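Local coordinates for glucose-1-phosphate thymidylyltransferase (Bacillus anthracis, PDB 4ECM), which catalyses the transfer of a thymidylyl group from dTTP to glucose 1-phosphate, giving dTDP-glucose and pyrophosphate, an early step in dTDP-L-rhamnose synthesis, at residues V52-Y63 against A257-N267. Numbering follows the deposited sequence.
Sequences VGRYPMIYHAVY and ARDINFGKQFN
Phe262 is wedged between Tyr55 and Tyr63 at the centre of an aromatic cluster. Tyr63 lies against it as an offset stack, centroids 4.2 Å apart and planes at 28°, and adds a CH-pi contact from CB over the Phe262 face. Tyr55 meets its CD2 side obliquely, while the CZ edge points at the face of His60, 3.6 Å from ND1. Phe266 extends the cluster along helix 57-67: its edge turns, offset, toward the face of Tyr59, its own face receives the edge of Tyr63, and Val62 CG1 touches CE1. Flat rings suit these places because each can offer a face to one neighbour and an edge to another, as Phe262 does to Tyr63 and His60.

Hydrogen bonds help hold the Tyr55 and His60 rings in place. Tyr55 OH accepts an almost straight hydrogen bond (179°) from Phe262 N, 2.8 Å away, so one tyrosine supplies both a packing face and an acceptor for a backbone N-H. Asn261 OD1 closes an Asx turn by accepting from Gly263 N. His60, with CG anti to its carbonyl carbon (chi1 -65°), sends NE2 back to Val52 O at 2.9 Å, bracing the hairpin turn against the helix.

Water completes the join: one molecule accepts from Arg54 N and donates to Ala257 O and Ile260 O; another links Tyr59 OH to Phe266 O. Gly53 takes a positive phi in the type II' turn and, lacking a side chain, brings its CA within 4.0 Å of Ala257 CB.

Pro40 and Lys43 of the second subunit pack on Tyr55 and Tyr59. Here the C-terminal tail folds back across a beta hairpin and the following helix of the nucleotidyltransferase domain, held there by an aromatic cluster to which both segments contribute.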
ATOM      1  N   VAL A  52     -18.296  -9.417   4.838  1.00 19.20           N
ATOM      2  CA  VAL A  52     -19.355 -10.417   4.802  1.00 18.72           C
ATOM      3  C   VAL A  52     -19.750 -10.549   6.281  1.00 20.08           C
ATOM      4  O   VAL A  52     -19.112 -11.281   7.065  1.00 20.52           O
ATOM      5  CB  VAL A  52     -18.924 -11.742   4.207  1.00 19.50           C
ATOM      6  CG1 VAL A  52     -20.023 -12.792   4.426  1.00 17.35           C
ATOM      7  CG2 VAL A  52     -18.601 -11.568   2.682  1.00 18.20           C
ATOM      8  N   GLY A  53     -20.783  -9.820   6.678  1.00 19.78           N
ATOM      9  CA  GLY A  53     -21.142  -9.780   8.088  1.00 20.47           C
ATOM     10  C   GLY A  53     -20.159  -8.812   8.723  1.00 22.24           C
ATOM     11  O   GLY A  53     -19.833  -7.770   8.140  1.00 21.00           O
ATOM     12  N   ARG A  54     -19.665  -9.158   9.909  0.60 23.32           N
ATOM     13  CA  ARG A  54     -18.744  -8.281  10.623  0.60 25.41           C
ATOM     14  C   ARG A  54     -17.277  -8.661  10.431  0.60 24.49           C
ATOM     15  O   ARG A  54     -16.425  -8.199  11.174  0.60 26.61           O
ATOM     16  CB  ARG A  54     -19.127  -8.170  12.123  0.60 27.78           C
ATOM     17  CG  ARG A  54     -19.029  -9.450  12.946  0.60 31.70           C
ATOM     18  CD  ARG A  54     -19.622  -9.309  14.392  0.60 37.12           C
ATOM     19  NE  ARG A  54     -21.002  -8.786  14.414  0.60 40.97           N
ATOM     20  CZ  ARG A  54     -21.407  -7.673  15.035  0.60 42.43           C
ATOM     21  NH1 ARG A  54     -20.568  -6.951  15.777  0.60 42.54           N
ATOM     22  NH2 ARG A  54     -22.685  -7.303  14.955  0.60 40.25           N
ATOM     23  N   TYR A  55     -16.978  -9.460   9.407  1.00 22.48           N
ATOM     24  CA  TYR A  55     -15.616  -9.853   9.113  1.00 21.44           C
ATOM     25  C   TYR A  55     -15.345  -9.719   7.622  1.00 20.94           C
ATOM     26  O   TYR A  55     -16.276  -9.735   6.812  1.00 20.27           O
ATOM     27  CB  TYR A  55     -15.358 -11.308   9.520  1.00 21.55           C
ATOM     28  CG  TYR A  55     -15.678 -11.587  10.963  1.00 23.74           C
ATOM     29  CD1 TYR A  55     -14.821 -11.179  11.972  1.00 24.43           C
ATOM     30  CD2 TYR A  55     -16.848 -12.226  11.321  1.00 23.06           C
ATOM     31  CE1 TYR A  55     -15.110 -11.415  13.291  1.00 22.57           C
ATOM     32  CE2 TYR A  55     -17.141 -12.468  12.631  1.00 28.31           C
ATOM     33  CZ  TYR A  55     -16.266 -12.063  13.621  1.00 27.39           C
ATOM     34  OH  TYR A  55     -16.564 -12.311  14.950  1.00 25.79           O
ATOM     35  N   PRO A  56     -14.068  -9.567   7.250  1.00 21.12           N
ATOM     36  CA  PRO A  56     -13.696  -9.621   5.845  1.00 20.41           C
ATOM     37  C   PRO A  56     -14.039 -11.005   5.328  1.00 19.97           C
ATOM     38  O   PRO A  56     -13.899 -11.974   6.061  1.00 19.59           O
ATOM     39  CB  PRO A  56     -12.186  -9.448   5.860  1.00 21.16           C
ATOM     40  CG  PRO A  56     -11.853  -8.929   7.156  1.00 23.89           C
ATOM     41  CD  PRO A  56     -12.926  -9.278   8.117  1.00 21.81           C
ATOM     42  N   MET A  57     -14.474 -11.091   4.084  1.00 19.35           N
ATOM     43  CA  MET A  57     -14.903 -12.346   3.484  1.00 18.94           C
ATOM     44  C   MET A  57     -13.958 -13.522   3.750  1.00 19.25           C
ATOM     45  O   MET A  57     -14.408 -14.609   4.074  1.00 18.86           O
ATOM     46  CB  MET A  57     -15.064 -12.143   1.975  1.00 19.40           C
ATOM     47  CG  MET A  57     -15.560 -13.351   1.183  1.00 19.20           C
ATOM     48  SD  MET A  57     -15.618 -13.037  -0.609  1.00 18.39           S
ATOM     49  CE  MET A  57     -16.630 -11.528  -0.732  1.00 12.09           C
ATOM     50  N   ILE A  58     -12.655 -13.291   3.634  1.00 18.87           N
ATOM     51  CA  ILE A  58     -11.677 -14.378   3.761  1.00 18.50           C
ATOM     52  C   ILE A  58     -11.596 -14.994   5.157  1.00 18.40           C
ATOM     53  O   ILE A  58     -11.181 -16.151   5.294  1.00 17.37           O
ATOM     54  CB  ILE A  58     -10.279 -13.943   3.227  1.00 18.53           C
ATOM     55  CG1 ILE A  58      -9.402 -15.166   2.926  1.00 18.37           C
ATOM     56  CG2 ILE A  58      -9.607 -12.949   4.156  1.00 15.91           C
ATOM     57  CD1 ILE A  58      -8.149 -14.806   2.183  1.00 16.84           C
ATOM     58  N   TYR A  59     -11.999 -14.246   6.189  1.00 18.05           N
ATOM     59  CA  TYR A  59     -11.971 -14.778   7.554  1.00 18.31           C
ATOM     60  C   TYR A  59     -12.854 -16.007   7.687  1.00 17.58           C
ATOM     61  O   TYR A  59     -12.562 -16.884   8.482  1.00 16.61           O
ATOM     62  CB  TYR A  59     -12.439 -13.750   8.587  1.00 19.40           C
ATOM     63  CG  TYR A  59     -11.392 -12.796   9.122  1.00 22.24           C
ATOM     64  CD1 TYR A  59     -10.302 -12.405   8.355  1.00 27.18           C
ATOM     65  CD2 TYR A  59     -11.548 -12.206  10.380  1.00 27.09           C
ATOM     66  CE1 TYR A  59      -9.365 -11.498   8.847  1.00 28.16           C
ATOM     67  CE2 TYR A  59     -10.619 -11.296  10.874  1.00 27.40           C
ATOM     68  CZ  TYR A  59      -9.534 -10.946  10.097  1.00 26.21           C
ATOM     69  OH  TYR A  59      -8.611 -10.061  10.582  1.00 28.98           O
ATOM     70  N   HIS A  60     -13.939 -16.053   6.929  1.00 16.97           N
ATOM     71  CA  HIS A  60     -14.872 -17.176   7.009  1.00 17.72           C
ATOM     72  C   HIS A  60     -14.187 -18.488   6.623  1.00 18.10           C
ATOM     73  O   HIS A  60     -14.345 -19.482   7.314  1.00 18.14           O
ATOM     74  CB  HIS A  60     -16.126 -16.932   6.157  1.00 16.77           C
ATOM     75  CG  HIS A  60     -16.955 -15.782   6.634  1.00 19.02           C
ATOM     76  ND1 HIS A  60     -18.066 -15.946   7.431  1.00 19.04           N
ATOM     77  CD2 HIS A  60     -16.800 -14.444   6.476  1.00 22.40           C
ATOM     78  CE1 HIS A  60     -18.580 -14.760   7.718  1.00 21.18           C
ATOM     79  NE2 HIS A  60     -17.823 -13.829   7.162  1.00 19.57           N
ATOM     80  N   ALA A  61     -13.400 -18.459   5.553  1.00 17.76           N
ATOM     81  CA  ALA A  61     -12.700 -19.643   5.077  1.00 18.40           C
ATOM     82  C   ALA A  61     -11.644 -20.090   6.085  1.00 18.40           C
ATOM     83  O   ALA A  61     -11.480 -21.297   6.356  1.00 18.62           O
ATOM     84  CB  ALA A  61     -12.084 -19.371   3.720  1.00 17.02           C
ATOM     85  N   VAL A  62     -10.945 -19.119   6.660  1.00 18.86           N
ATOM     86  CA  VAL A  62      -9.929 -19.399   7.672  1.00 18.74           C
ATOM     87  C   VAL A  62     -10.582 -20.099   8.887  1.00 20.75           C
ATOM     88  O   VAL A  62     -10.105 -21.130   9.344  1.00 19.49           O
ATOM     89  CB  VAL A  62      -9.204 -18.105   8.113  1.00 19.71           C
ATOM     90  CG1 VAL A  62      -8.265 -18.373   9.294  1.00 16.05           C
ATOM     91  CG2 VAL A  62      -8.435 -17.463   6.912  1.00 14.49           C
ATOM     92  N   TYR A  63     -11.701 -19.553   9.368  1.00 21.47           N
ATOM     93  CA  TYR A  63     -12.380 -20.117  10.522  1.00 20.95           C
ATOM     94  C   TYR A  63     -12.899 -21.535  10.212  1.00 21.60           C
ATOM     95  O   TYR A  63     -12.828 -22.406  11.073  1.00 21.23           O
ATOM     96  CB  TYR A  63     -13.526 -19.207  10.966  1.00 22.06           C
ATOM     97  CG  TYR A  63     -14.103 -19.538  12.346  1.00 26.27           C
ATOM     98  CD1 TYR A  63     -13.501 -19.042  13.504  1.00 28.44           C
ATOM     99  CD2 TYR A  63     -15.247 -20.318  12.487  1.00 27.70           C
ATOM    100  CE1 TYR A  63     -14.013 -19.325  14.758  1.00 33.22           C
ATOM    101  CE2 TYR A  63     -15.769 -20.615  13.742  1.00 29.71           C
ATOM    102  CZ  TYR A  63     -15.148 -20.112  14.873  1.00 33.73           C
ATOM    103  OH  TYR A  63     -15.643 -20.379  16.126  1.00 36.48           O
ATOM    104  N   ALA A 257     -24.887 -13.787   7.026  1.00 21.81           N
ATOM    105  CA  ALA A 257     -23.762 -13.821   7.944  1.00 22.03           C
ATOM    106  C   ALA A 257     -23.868 -12.951   9.174  1.00 22.14           C
ATOM    107  O   ALA A 257     -22.947 -12.967   9.984  1.00 22.52           O
ATOM    108  CB  ALA A 257     -22.468 -13.426   7.177  1.00 20.12           C
ATOM    109  N   ARG A 258     -24.974 -12.226   9.343  1.00 22.20           N
ATOM    110  CA  ARG A 258     -25.086 -11.234  10.426  1.00 22.64           C
ATOM    111  C   ARG A 258     -24.685 -11.707  11.819  1.00 22.51           C
ATOM    112  O   ARG A 258     -23.975 -11.006  12.517  1.00 21.18           O
ATOM    113  CB  ARG A 258     -26.510 -10.663  10.513  1.00 23.20           C
ATOM    114  CG  ARG A 258     -26.661  -9.522  11.536  1.00 26.93           C
ATOM    115  CD  ARG A 258     -28.138  -9.205  11.812  1.00 30.45           C
ATOM    116  NE  ARG A 258     -28.767 -10.298  12.544  1.00 32.24           N
ATOM    117  CZ  ARG A 258     -30.075 -10.434  12.748  1.00 32.45           C
ATOM    118  NH1 ARG A 258     -30.929  -9.551  12.265  1.00 31.63           N
ATOM    119  NH2 ARG A 258     -30.531 -11.483  13.418  1.00 30.76           N
ATOM    120  N   ASP A 259     -25.139 -12.882  12.226  1.00 23.25           N
ATOM    121  CA  ASP A 259     -24.871 -13.360  13.586  1.00 23.73           C
ATOM    122  C   ASP A 259     -23.662 -14.260  13.724  1.00 23.98           C
ATOM    123  O   ASP A 259     -23.443 -14.850  14.784  1.00 25.64           O
ATOM    124  CB  ASP A 259     -26.117 -14.050  14.136  1.00 24.85           C
ATOM    125  CG  ASP A 259     -27.315 -13.111  14.197  1.00 27.21           C
ATOM    126  OD1 ASP A 259     -27.130 -11.896  14.442  1.00 27.24           O
ATOM    127  OD2 ASP A 259     -28.446 -13.590  13.992  1.00 34.26           O
ATOM    128  N   ILE A 260     -22.860 -14.371  12.674  1.00 24.96           N
ATOM    129  CA  ILE A 260     -21.658 -15.188  12.748  1.00 24.50           C
ATOM    130  C   ILE A 260     -20.633 -14.467  13.623  1.00 26.70           C
ATOM    131  O   ILE A 260     -20.279 -13.312  13.366  1.00 25.37           O
ATOM    132  CB  ILE A 260     -21.089 -15.510  11.355  1.00 24.36           C
ATOM    133  CG1 ILE A 260     -22.035 -16.469  10.609  1.00 23.91           C
ATOM    134  CG2 ILE A 260     -19.688 -16.145  11.471  1.00 20.68           C
ATOM    135  CD1 ILE A 260     -21.691 -16.652   9.143  1.00 22.85           C
ATOM    136  N   ASN A 261     -20.159 -15.178  14.645  1.00 28.06           N
ATOM    137  CA  ASN A 261     -19.200 -14.660  15.613  1.00 30.56           C
ATOM    138  C   ASN A 261     -17.995 -15.596  15.711  1.00 31.06           C
ATOM    139  O   ASN A 261     -18.152 -16.786  15.999  1.00 31.69           O
ATOM    140  CB  ASN A 261     -19.882 -14.568  16.983  1.00 31.54           C
ATOM    141  CG  ASN A 261     -19.008 -13.920  18.045  1.00 36.61           C
ATOM    142  OD1 ASN A 261     -17.977 -13.302  17.748  1.00 38.06           O
ATOM    143  ND2 ASN A 261     -19.441 -14.030  19.301  1.00 40.82           N
ATOM    144  N   PHE A 262     -16.798 -15.064  15.490  1.00 31.10           N
ATOM    145  CA  PHE A 262     -15.599 -15.885  15.542  1.00 31.52           C
ATOM    146  C   PHE A 262     -14.820 -15.738  16.845  1.00 33.25           C
ATOM    147  O   PHE A 262     -13.715 -16.273  16.975  1.00 34.92           O
ATOM    148  CB  PHE A 262     -14.673 -15.591  14.344  1.00 29.90           C
ATOM    149  CG  PHE A 262     -15.277 -15.909  13.008  1.00 26.74           C
ATOM    150  CD1 PHE A 262     -16.026 -17.046  12.820  1.00 24.42           C
ATOM    151  CD2 PHE A 262     -15.049 -15.088  11.924  1.00 27.60           C
ATOM    152  CE1 PHE A 262     -16.575 -17.339  11.586  1.00 23.52           C
ATOM    153  CE2 PHE A 262     -15.589 -15.373  10.691  1.00 25.28           C
ATOM    154  CZ  PHE A 262     -16.348 -16.508  10.522  1.00 25.78           C
ATOM    155  N   GLY A 263     -15.359 -15.011  17.804  1.00 34.77           N
ATOM    156  CA  GLY A 263     -14.662 -14.855  19.072  1.00 37.33           C
ATOM    157  C   GLY A 263     -13.548 -13.831  19.013  1.00 39.23           C
ATOM    158  O   GLY A 263     -13.241 -13.273  17.945  1.00 38.03           O
ATOM    159  N   LYS A 264     -12.909 -13.622  20.160  1.00 42.88           N
ATOM    160  CA  LYS A 264     -11.901 -12.572  20.299  1.00 45.86           C
ATOM    161  C   LYS A 264     -10.620 -12.741  19.501  1.00 45.83           C
ATOM    162  O   LYS A 264      -9.927 -11.753  19.294  1.00 45.36           O
ATOM    163  CB  LYS A 264     -11.571 -12.295  21.770  1.00 48.11           C
ATOM    164  CG  LYS A 264     -10.902 -13.421  22.514  1.00 53.41           C
ATOM    165  CD  LYS A 264     -10.385 -12.917  23.870  1.00 59.68           C
ATOM    166  CE  LYS A 264      -9.751 -14.031  24.699  1.00 62.52           C
ATOM    167  NZ  LYS A 264      -9.158 -13.510  25.971  1.00 66.48           N
ATOM    168  N   GLN A 265     -10.288 -13.950  19.053  1.00 46.96           N
ATOM    169  CA  GLN A 265      -9.081 -14.100  18.225  1.00 49.05           C
ATOM    170  C   GLN A 265      -9.215 -13.383  16.872  1.00 48.79           C
ATOM    171  O   GLN A 265      -8.221 -12.895  16.331  1.00 49.40           O
ATOM    172  CB  GLN A 265      -8.696 -15.564  17.994  1.00 49.99           C
ATOM    173  CG  GLN A 265      -7.914 -16.189  19.147  1.00 54.48           C
ATOM    174  CD  GLN A 265      -7.274 -17.503  18.750  1.00 58.49           C
ATOM    175  OE1 GLN A 265      -7.944 -18.395  18.242  1.00 63.47           O
ATOM    176  NE2 GLN A 265      -5.968 -17.631  18.987  1.00 60.23           N
ATOM    177  N   PHE A 266     -10.441 -13.320  16.347  1.00 47.92           N
ATOM    178  CA  PHE A 266     -10.725 -12.687  15.058  1.00 47.77           C
ATOM    179  C   PHE A 266     -11.261 -11.260  15.212  1.00 49.77           C
ATOM    180  O   PHE A 266     -11.511 -10.586  14.226  1.00 48.44           O
ATOM    181  CB  PHE A 266     -11.727 -13.533  14.281  1.00 46.14           C
ATOM    182  CG  PHE A 266     -11.193 -14.888  13.858  1.00 44.65           C
ATOM    183  CD1 PHE A 266     -10.940 -15.163  12.522  1.00 43.16           C
ATOM    184  CD2 PHE A 266     -10.950 -15.883  14.796  1.00 41.65           C
ATOM    185  CE1 PHE A 266     -10.460 -16.397  12.136  1.00 44.62           C
ATOM    186  CE2 PHE A 266     -10.469 -17.113  14.419  1.00 42.16           C
ATOM    187  CZ  PHE A 266     -10.218 -17.376  13.094  1.00 45.14           C
ATOM    188  N   ASN A 267     -11.424 -10.822  16.461  1.00 54.13           N
ATOM    189  CA  ASN A 267     -11.947  -9.485  16.813  1.00 57.05           C
ATOM    190  C   ASN A 267     -13.340  -9.158  16.287  1.00 57.26           C
ATOM    191  O   ASN A 267     -14.151  -8.576  17.017  1.00 59.42           O
ATOM    192  CB  ASN A 267     -10.967  -8.389  16.405  1.00 57.74           C
ATOM    193  CG  ASN A 267      -9.762  -8.344  17.304  1.00 62.22           C
ATOM    194  OD1 ASN A 267      -9.897  -8.315  18.531  1.00 68.10           O
ATOM    195  ND2 ASN A 267      -8.568  -8.315  16.708  1.00 66.73           N
TER
HETATM  196  O   HOH W   1     -20.634 -11.798  10.993  1.00 21.79           O
HETATM  197  O   HOH W   2     -23.161  -8.371  12.298  1.00 32.81           O
HETATM  198  O   HOH W   3      -8.874  -9.454  13.234  1.00 29.47           O
HETATM  199  O   HOH W   4     -18.404 -20.136  16.070  1.00 49.69           O